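PDB 1SR4: cytolethal distending toxin protein B from Haemophilus ducreyi, which is the DNase I-like subunit of a three-protein bacterial genotoxin and probably damages host-cell DNA, an injury linked to cell-cycle disturbance and apoptosis. Local coordinates for residues 195-200 against 225-230; 52-57 against 65-70; 202-207 against 237-242. All coordinates share one frame; numbering follows the deposited sequence.

Interaction 1. Residues 195-200 against 225-230; sequences VSENTI and LPRREQ
Arg228 N donates to Glu197 O over 2.8 Å, its N-H aimed almost straight at the oxygen (170°), although the nitrogen is tilted from the carbonyl plane. A water donates to the same Glu197 O and accepts from Gln230 N at 3.2 Å, which lets one carbonyl gather two backbone N-H groups, one directly and one at second hand. Charge probably adds a modest attraction on the outer side. Glu197 OE2 faces Arg228 NH1 in a long salt bridge of 3.9 Å, the two side chains running alongside each other in the same direction, and OE1 makes another long, less certain one with Arg227 NH2. Asn198 ND2 sits over a face of the Arg227 guanidinium, 3.5 Å from NE, with the amide turned nearly perpendicular to it (88°); its hydrogen bond goes instead to Ala194 O.

Further in, Gln230 bends at CG (chi2 -72°), laying CD 3.5 Å from Asn198 O while OE1 accepts from Asp222 N. The CB atoms of Ile200 and Gln230 then meet at 3.7 Å. Arg228 occupies the third position of a type II beta turn from Pro226 to Glu229, closed by Glu229 N on Pro226 O. Here a turn in the loop between strands 216-221 and 235-239 packs against the link from helix 193-197 to edge strand 200-202, part of the alpha/beta sandwich of the DNase I-like fold.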
loop_
_atom_site.group_PDB
_atom_site.type_symbol
_atom_site.label_atom_id
_atom_site.label_comp_id
_atom_site.label_asym_id
_atom_site.label_seq_id
_atom_site.Cartn_x
_atom_site.Cartn_y
_atom_site.Cartn_z
ATOM N N VAL B 195 -20.847 -25.409 -6.672
ATOM C CA VAL B 195 -19.796 -24.461 -6.339
ATOM C C VAL B 195 -20.425 -23.112 -6.026
ATOM O O VAL B 195 -20.144 -22.490 -4.989
ATOM C CB VAL B 195 -18.813 -24.295 -7.514
ATOM C CG1 VAL B 195 -17.792 -23.213 -7.188
ATOM C CG2 VAL B 195 -18.118 -25.614 -7.792
ATOM N N SER B 196 -21.283 -22.681 -6.939
ATOM C CA SER B 196 -21.989 -21.416 -6.845
ATOM C C SER B 196 -22.772 -21.290 -5.540
ATOM O O SER B 196 -22.787 -20.232 -4.908
ATOM C CB SER B 196 -22.935 -21.296 -8.042
ATOM O OG SER B 196 -23.660 -20.078 -8.044
ATOM N N GLU B 197 -23.414 -22.371 -5.123
ATOM C CA GLU B 197 -24.205 -22.329 -3.901
ATOM C C GLU B 197 -23.368 -22.443 -2.625
ATOM O O GLU B 197 -23.825 -22.106 -1.539
ATOM C CB GLU B 197 -25.280 -23.423 -3.946
ATOM C CG GLU B 197 -26.207 -23.286 -5.160
ATOM C CD GLU B 197 -27.398 -24.232 -5.121
ATOM O OE1 GLU B 197 -27.360 -25.206 -4.331
ATOM O OE2 GLU B 197 -28.362 -23.997 -5.891
ATOM N N ASN B 198 -22.133 -22.900 -2.751
ATOM C CA ASN B 198 -21.291 -23.029 -1.568
ATOM C C ASN B 198 -20.240 -21.933 -1.455
ATOM O O ASN B 198 -19.350 -22.011 -0.613
ATOM C CB ASN B 198 -20.623 -24.401 -1.561
ATOM C CG ASN B 198 -21.577 -25.504 -1.159
ATOM O OD1 ASN B 198 -22.045 -25.542 -0.024
ATOM N ND2 ASN B 198 -21.874 -26.405 -2.087
ATOM N N THR B 199 -20.341 -20.909 -2.295
ATOM C CA THR B 199 -19.366 -19.816 -2.256
ATOM C C THR B 199 -20.011 -18.450 -2.306
ATOM O O THR B 199 -21.176 -18.309 -2.669
ATOM C CB THR B 199 -18.393 -19.867 -3.448
ATOM O OG1 THR B 199 -19.148 -19.793 -4.666
ATOM C CG2 THR B 199 -17.566 -21.142 -3.414
ATOM N N ILE B 200 -19.235 -17.434 -1.950
ATOM C CA ILE B 200 -19.741 -16.080 -1.992
ATOM C C ILE B 200 -18.596 -15.171 -2.427
ATOM O O ILE B 200 -17.488 -15.264 -1.901
ATOM C CB ILE B 200 -20.322 -15.670 -0.601
ATOM C CG1 ILE B 200 -21.118 -14.365 -0.715
ATOM C CG2 ILE B 200 -19.213 -15.629 0.442
ATOM C CD1 ILE B 200 -20.311 -13.150 -0.705
ATOM N N LEU B 225 -21.201 -22.095 7.330
ATOM C CA LEU B 225 -22.479 -21.734 6.744
ATOM C C LEU B 225 -22.975 -22.795 5.770
ATOM O O LEU B 225 -22.194 -23.405 5.047
ATOM C CB LEU B 225 -22.367 -20.364 6.062
ATOM C CG LEU B 225 -21.959 -19.168 6.950
ATOM C CD1 LEU B 225 -21.843 -17.907 6.090
ATOM C CD2 LEU B 225 -22.992 -18.949 8.062
ATOM N N PRO B 226 -24.291 -23.035 5.749
ATOM C CA PRO B 226 -24.826 -24.048 4.839
ATOM C C PRO B 226 -24.921 -23.563 3.393
ATOM O O PRO B 226 -24.786 -22.367 3.106
ATOM C CB PRO B 226 -26.213 -24.355 5.426
ATOM C CG PRO B 226 -26.143 -23.816 6.854
ATOM C CD PRO B 226 -25.329 -22.571 6.680
ATOM N N ARG B 227 -25.159 -24.508 2.490
ATOM C CA ARG B 227 -25.312 -24.197 1.081
ATOM C C ARG B 227 -26.380 -23.119 0.944
ATOM O O ARG B 227 -27.348 -23.099 1.704
ATOM C CB ARG B 227 -25.741 -25.444 0.296
ATOM C CG ARG B 227 -26.040 -25.165 -1.176
ATOM C CD ARG B 227 -26.330 -26.434 -1.965
ATOM N NE ARG B 227 -25.259 -27.417 -1.828
ATOM C CZ ARG B 227 -24.909 -28.285 -2.773
ATOM N NH1 ARG B 227 -23.921 -29.144 -2.550
ATOM N NH2 ARG B 227 -25.536 -28.287 -3.945
ATOM N N ARG B 228 -26.180 -22.218 -0.016
ATOM C CA ARG B 228 -27.108 -21.135 -0.300
ATOM C C ARG B 228 -27.181 -20.071 0.792
ATOM O O ARG B 228 -27.919 -19.098 0.659
ATOM C CB ARG B 228 -28.506 -21.716 -0.570
ATOM C CG ARG B 228 -28.552 -22.637 -1.797
ATOM C CD ARG B 228 -29.625 -23.714 -1.686
ATOM N NE ARG B 228 -30.974 -23.167 -1.580
ATOM C CZ ARG B 228 -31.550 -22.402 -2.504
ATOM N NH1 ARG B 228 -30.888 -22.089 -3.612
ATOM N NH2 ARG B 228 -32.795 -21.954 -2.324
ATOM N N GLU B 229 -26.402 -20.236 1.857
ATOM C CA GLU B 229 -26.426 -19.275 2.961
ATOM C C GLU B 229 -25.094 -18.542 3.171
ATOM O O GLU B 229 -24.906 -17.867 4.188
ATOM C CB GLU B 229 -26.811 -20.002 4.251
ATOM C CG GLU B 229 -28.096 -20.811 4.137
ATOM C CD GLU B 229 -29.328 -20.010 4.508
ATOM O OE1 GLU B 229 -29.267 -18.768 4.421
ATOM O OE2 GLU B 229 -30.359 -20.624 4.878
ATOM N N GLN B 230 -24.177 -18.663 2.217
ATOM C CA GLN B 230 -22.866 -18.016 2.336
ATOM C C GLN B 230 -22.948 -16.481 2.426
ATOM O O GLN B 230 -22.058 -15.828 2.984
ATOM C CB GLN B 230 -21.994 -18.432 1.158
ATOM C CG GLN B 230 -21.714 -19.940 1.091
ATOM C CD GLN B 230 -20.758 -20.391 2.169
ATOM O OE1 GLN B 230 -19.753 -19.736 2.424
ATOM N NE2 GLN B 230 -21.062 -21.508 2.809
HETATM O O HOH W 1 -24.557 -19.427 -0.902
#

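Interaction 2. Residues 52-57 against 65-70; sequences AVRTSR and PIEEYT
Val53 and Thr70 form an antiparallel hydrogen-bonded pair, part of a long-looped beta hairpin in which strand 53-54 borders the eight-stranded sheet. Val53 N reaches Thr70 O at 2.8 Å, and Thr70 N returns the bond to Val53 O at 2.8 Å. Beyond the non-hydrogen-bonded pair of Arg54 and Tyr69, Glu68 O becomes a shared acceptor: Thr55 N approaches at 3.0 Å, nearly straight (178°), and Arg54 NH1 at 3.1 Å, in the carbonyl plane and on a lone pair. A turn at chi2 (74°) brings Arg54 CD over the Tyr69 ring face, 3.9 Å from the centroid, as a CH-pi contact. Farther along, the guanidinium lays one face on Glu67 CB, and its NE makes a salt bridge with Glu67 OE2; NH1 also donates to Arg57 O.

The Glu68 carboxylate divides its work. OE1 accepts a hydrogen bond from Thr55 OG1 at 2.7 Å on its anti lone pair, while the same OG1 accepts from Arg57 N in an ST turn. OE2 meets Arg57 NH1 at 3.1 Å from above the carboxylate plane, and also accepts from Tyr85 OH and Gln105 NE2; Arg57 NH1 donates further to Ala106 O. With both oxygens engaged and a guanidinium beside it, this buried carboxylate is probably stabilised as the anion, and it ties Thr55 and Arg57 to strand 67-72 through side chains.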
loop_
_atom_site.group_PDB
_atom_site.type_symbol
_atom_site.label_atom_id
_atom_site.label_comp_id
_atom_site.label_asym_id
_atom_site.label_seq_id
_atom_site.Cartn_x
_atom_site.Cartn_y
_atom_site.Cartn_z
ATOM N N ALA B 52 15.005 -11.194 2.398
ATOM C CA ALA B 52 14.258 -12.409 2.746
ATOM C C ALA B 52 15.201 -13.612 2.771
ATOM O O ALA B 52 16.094 -13.742 1.927
ATOM C CB ALA B 52 13.122 -12.669 1.748
ATOM N N VAL B 53 14.967 -14.504 3.722
ATOM C CA VAL B 53 15.810 -15.673 3.887
ATOM C C VAL B 53 15.060 -16.987 3.711
ATOM O O VAL B 53 14.033 -17.222 4.334
ATOM C CB VAL B 53 16.483 -15.648 5.288
ATOM C CG1 VAL B 53 17.431 -16.837 5.446
ATOM C CG2 VAL B 53 17.237 -14.321 5.467
ATOM N N ARG B 54 15.599 -17.831 2.845
ATOM C CA ARG B 54 15.030 -19.142 2.557
ATOM C C ARG B 54 15.149 -20.045 3.784
ATOM O O ARG B 54 16.222 -20.141 4.369
ATOM C CB ARG B 54 15.788 -19.775 1.385
ATOM C CG ARG B 54 15.311 -21.164 0.998
ATOM C CD ARG B 54 13.975 -21.155 0.275
ATOM N NE ARG B 54 13.642 -22.494 -0.211
ATOM C CZ ARG B 54 12.931 -23.397 0.462
ATOM N NH1 ARG B 54 12.438 -23.124 1.674
ATOM N NH2 ARG B 54 12.736 -24.596 -0.075
ATOM N N THR B 55 14.064 -20.696 4.188
ATOM C CA THR B 55 14.153 -21.587 5.343
ATOM C C THR B 55 14.571 -22.965 4.833
ATOM O O THR B 55 14.671 -23.176 3.635
ATOM C CB THR B 55 12.813 -21.748 6.069
ATOM O OG1 THR B 55 11.937 -22.566 5.283
ATOM C CG2 THR B 55 12.167 -20.378 6.306
ATOM N N SER B 56 14.813 -23.897 5.744
ATOM C CA SER B 56 15.201 -25.261 5.366
ATOM C C SER B 56 13.984 -26.123 5.046
ATOM O O SER B 56 14.110 -27.243 4.551
ATOM C CB SER B 56 15.969 -25.932 6.509
ATOM O OG SER B 56 17.109 -25.175 6.863
ATOM N N ARG B 57 12.803 -25.608 5.346
ATOM C CA ARG B 57 11.586 -26.361 5.113
ATOM C C ARG B 57 11.373 -26.709 3.650
ATOM O O ARG B 57 11.629 -25.905 2.763
ATOM C CB ARG B 57 10.380 -25.577 5.618
ATOM C CG ARG B 57 9.091 -26.342 5.521
ATOM C CD ARG B 57 7.902 -25.461 5.848
ATOM N NE ARG B 57 6.662 -26.231 5.894
ATOM C CZ ARG B 57 5.487 -25.741 6.277
ATOM N NH1 ARG B 57 5.376 -24.461 6.644
ATOM N NH2 ARG B 57 4.422 -26.539 6.312
ATOM N N PRO B 65 6.735 -24.937 -8.338
ATOM C CA PRO B 65 7.618 -24.464 -7.273
ATOM C C PRO B 65 6.882 -23.718 -6.151
ATOM O O PRO B 65 5.915 -22.990 -6.389
ATOM C CB PRO B 65 8.600 -23.568 -8.024
ATOM C CG PRO B 65 7.748 -22.997 -9.129
ATOM C CD PRO B 65 6.988 -24.217 -9.599
ATOM N N ILE B 66 7.338 -23.924 -4.926
ATOM C CA ILE B 66 6.755 -23.255 -3.775
ATOM C C ILE B 66 7.806 -23.358 -2.678
ATOM O O ILE B 66 8.252 -24.451 -2.337
ATOM C CB ILE B 66 5.406 -23.913 -3.363
ATOM C CG1 ILE B 66 4.607 -22.965 -2.465
ATOM C CG2 ILE B 66 5.644 -25.255 -2.692
ATOM C CD1 ILE B 66 5.252 -22.653 -1.145
ATOM N N GLU B 67 8.227 -22.215 -2.148
ATOM C CA GLU B 67 9.263 -22.205 -1.125
ATOM C C GLU B 67 8.880 -21.299 0.031
ATOM O O GLU B 67 8.094 -20.364 -0.134
ATOM C CB GLU B 67 10.583 -21.714 -1.725
ATOM C CG GLU B 67 11.108 -22.548 -2.873
ATOM C CD GLU B 67 12.234 -21.846 -3.613
ATOM O OE1 GLU B 67 12.035 -20.698 -4.070
ATOM O OE2 GLU B 67 13.323 -22.438 -3.741
ATOM N N GLU B 68 9.444 -21.575 1.198
ATOM C CA GLU B 68 9.172 -20.771 2.382
ATOM C C GLU B 68 10.369 -19.876 2.721
ATOM O O GLU B 68 11.518 -20.328 2.686
ATOM C CB GLU B 68 8.866 -21.682 3.565
ATOM C CG GLU B 68 8.515 -20.949 4.858
ATOM C CD GLU B 68 8.449 -21.904 6.041
ATOM O OE1 GLU B 68 9.501 -22.458 6.404
ATOM O OE2 GLU B 68 7.357 -22.116 6.604
ATOM N N TYR B 69 10.092 -18.610 3.042
ATOM C CA TYR B 69 11.119 -17.640 3.422
ATOM C C TYR B 69 10.641 -16.897 4.664
ATOM O O TYR B 69 9.457 -16.932 4.998
ATOM C CB TYR B 69 11.310 -16.575 2.328
ATOM C CG TYR B 69 11.954 -17.055 1.054
ATOM C CD1 TYR B 69 13.283 -16.733 0.753
ATOM C CD2 TYR B 69 11.238 -17.827 0.148
ATOM C CE1 TYR B 69 13.879 -17.181 -0.438
ATOM C CE2 TYR B 69 11.817 -18.276 -1.035
ATOM C CZ TYR B 69 13.135 -17.953 -1.323
ATOM O OH TYR B 69 13.705 -18.429 -2.483
ATOM N N THR B 70 11.575 -16.238 5.345
ATOM C CA THR B 70 11.224 -15.369 6.457
ATOM C C THR B 70 11.770 -14.003 6.022
ATOM O O THR B 70 12.755 -13.906 5.269
ATOM C CB THR B 70 11.857 -15.774 7.823
ATOM O OG1 THR B 70 13.283 -15.798 7.719
ATOM C CG2 THR B 70 11.319 -17.136 8.287
#

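Interaction 3. Residues 202-207 against 237-242; sequences IAPTEP and ASLMLN
Leu239 reaches across to Glu206 and Pro207, and its path shows how an aliphatic side chain can join two backbones that share no direct hydrogen bond. From CB, the first torsion sets CG anti to the carbonyl carbon (chi1 -62°), and CG comes to 3.9 Å from Pro207 O. There the chain forks. CD1, extended away from CA, touches Glu206 CB at 3.9 Å and lies near the same carbonyl oxygen; CD2 presses closer, 3.3 Å from Pro207 O, and has the Pro204 ring at the margin of contact. Two methyls therefore cover one carbonyl oxygen.

At the other end, Ala237 CB points toward the extended run from Ile202 to Pro204. It lies 3.5 Å from Ala203 C, 3.6 Å from Ile202 CG2 and 4.0 Å from Pro204 CD, its single methyl matched to three successive residues. Water supplies the polar links. One molecule donates to both Ala203 O and Ala237 O; another donates to Glu206 OE1 at 2.8 Å and accepts from Leu239 N at 3.0 Å.

The loop leaving edge strand 200-202 of the six-stranded sheet thus lies along strand 235-239, outermost in the eight-stranded one, joining both sheets of the DNase I-like sandwich at their margins. Glu108 of subunit A accepts from Thr205 OG1, Leu144 of subunit A packs on Glu206, and Pro158 of protein C on Pro207. Chemically the contact is apolar with water-mediated polar links, and the buried Pro207 O, which finds no hydrogen-bonding partner in the model, is covered on this side by the two methyls of Leu239, a desolvation cost presumably repaid by the packing.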
loop_
_atom_site.group_PDB
_atom_site.type_symbol
_atom_site.label_atom_id
_atom_site.label_comp_id
_atom_site.label_asym_id
_atom_site.label_seq_id
_atom_site.Cartn_x
_atom_site.Cartn_y
_atom_site.Cartn_z
ATOM N N ILE B 202 -16.766 -11.723 -2.525
ATOM C CA ILE B 202 -16.683 -10.521 -1.694
ATOM C C ILE B 202 -15.768 -9.558 -2.444
ATOM O O ILE B 202 -14.569 -9.837 -2.619
ATOM C CB ILE B 202 -16.081 -10.813 -0.280
ATOM C CG1 ILE B 202 -17.034 -11.691 0.547
ATOM C CG2 ILE B 202 -15.939 -9.518 0.503
ATOM C CD1 ILE B 202 -16.979 -13.139 0.206
ATOM N N ALA B 203 -16.326 -8.423 -2.866
ATOM C CA ALA B 203 -15.563 -7.446 -3.647
ATOM C C ALA B 203 -15.912 -5.979 -3.403
ATOM O O ALA B 203 -17.020 -5.654 -3.007
ATOM C CB ALA B 203 -15.737 -7.756 -5.148
ATOM N N PRO B 204 -14.956 -5.073 -3.641
ATOM C CA PRO B 204 -15.252 -3.646 -3.437
ATOM C C PRO B 204 -16.201 -3.228 -4.551
ATOM O O PRO B 204 -16.399 -3.974 -5.503
ATOM C CB PRO B 204 -13.906 -2.948 -3.654
ATOM C CG PRO B 204 -12.867 -4.064 -3.680
ATOM C CD PRO B 204 -13.596 -5.282 -4.175
ATOM N N THR B 205 -16.789 -2.042 -4.429
ATOM C CA THR B 205 -17.639 -1.493 -5.483
ATOM C C THR B 205 -16.846 -0.313 -6.057
ATOM O O THR B 205 -17.318 0.397 -6.943
ATOM C CB THR B 205 -18.992 -0.955 -4.962
ATOM O OG1 THR B 205 -18.752 -0.006 -3.919
ATOM C CG2 THR B 205 -19.871 -2.097 -4.452
ATOM N N GLU B 206 -15.653 -0.084 -5.508
ATOM C CA GLU B 206 -14.776 0.967 -6.003
ATOM C C GLU B 206 -13.717 0.295 -6.881
ATOM O O GLU B 206 -13.359 -0.847 -6.662
ATOM C CB GLU B 206 -14.055 1.683 -4.864
ATOM C CG GLU B 206 -14.934 2.498 -3.933
ATOM C CD GLU B 206 -14.096 3.368 -3.024
ATOM O OE1 GLU B 206 -13.733 2.922 -1.914
ATOM O OE2 GLU B 206 -13.773 4.502 -3.438
ATOM N N PRO B 207 -13.198 1.015 -7.877
ATOM C CA PRO B 207 -12.172 0.484 -8.783
ATOM C C PRO B 207 -10.951 -0.067 -8.017
ATOM O O PRO B 207 -10.589 0.462 -6.959
ATOM C CB PRO B 207 -11.806 1.704 -9.632
ATOM C CG PRO B 207 -13.107 2.480 -9.692
ATOM C CD PRO B 207 -13.617 2.377 -8.268
ATOM N N ALA B 237 -15.219 -6.418 1.738
ATOM C CA ALA B 237 -14.041 -6.055 0.945
ATOM C C ALA B 237 -13.940 -4.537 0.903
ATOM O O ALA B 237 -14.951 -3.846 0.910
ATOM C CB ALA B 237 -14.161 -6.602 -0.470
ATOM N N SER B 238 -12.722 -4.013 0.848
ATOM C CA SER B 238 -12.543 -2.568 0.802
ATOM C C SER B 238 -11.156 -2.254 0.265
ATOM O O SER B 238 -10.233 -3.036 0.484
ATOM C CB SER B 238 -12.672 -2.004 2.223
ATOM O OG SER B 238 -12.435 -0.613 2.256
ATOM N N LEU B 239 -11.000 -1.162 -0.484
ATOM C CA LEU B 239 -9.647 -0.799 -0.914
ATOM C C LEU B 239 -8.959 -0.593 0.442
ATOM O O LEU B 239 -9.551 -0.002 1.349
ATOM C CB LEU B 239 -9.650 0.512 -1.718
ATOM C CG LEU B 239 -10.447 0.477 -3.034
ATOM C CD1 LEU B 239 -10.300 1.794 -3.782
ATOM C CD2 LEU B 239 -9.937 -0.690 -3.896
ATOM N N MET B 240 -7.733 -1.086 0.601
ATOM C CA MET B 240 -7.028 -0.960 1.886
ATOM C C MET B 240 -6.307 0.383 2.032
ATOM O O MET B 240 -5.113 0.442 2.333
ATOM C CB MET B 240 -6.016 -2.107 2.047
ATOM C CG MET B 240 -5.462 -2.241 3.469
ATOM S SD MET B 240 -4.555 -3.772 3.597
ATOM C CE MET B 240 -4.792 -4.197 5.315
ATOM N N LEU B 241 -7.056 1.462 1.863
ATOM C CA LEU B 241 -6.477 2.791 1.908
ATOM C C LEU B 241 -6.027 3.242 3.278
ATOM O O LEU B 241 -5.206 4.146 3.389
ATOM C CB LEU B 241 -7.462 3.794 1.312
ATOM C CG LEU B 241 -7.977 3.451 -0.092
ATOM C CD1 LEU B 241 -9.031 4.471 -0.501
ATOM C CD2 LEU B 241 -6.826 3.428 -1.092
ATOM N N ASN B 242 -6.548 2.613 4.327
ATOM C CA ASN B 242 -6.161 2.985 5.685
ATOM C C ASN B 242 -4.699 2.623 6.001
ATOM O O ASN B 242 -4.138 3.086 6.995
ATOM C CB ASN B 242 -7.112 2.329 6.694
ATOM C CG ASN B 242 -7.193 0.834 6.537
ATOM O OD1 ASN B 242 -7.446 0.319 5.447
ATOM N ND2 ASN B 242 -6.987 0.121 7.632
HETATM O O HOH W 2 -17.801 -4.226 -0.439
HETATM O O HOH W 3 -13.597 0.201 -1.291
#

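Interactions 1 and 3 share a route through the chain: their segments adjoin in sequence and alternate along it, strand 200-202 leading from one to the other, with centres about 22 Å apart. Interaction 2 closes earlier in the chain and lies across the molecule's centre from both, its centre about 35 Å from that of interaction 1 and 30 Å from that of interaction 3. Even so, interactions 2 and 3 both reach the eight-stranded sheet, at its two outermost strands, 53-54 and 235-239, the second side of interaction 3 coming from the loop after strand 200-202 of the other sheet; the nearest atoms of the two contacts are about 19 Å apart. Interaction 3 alone is touched by the other toxin subunits.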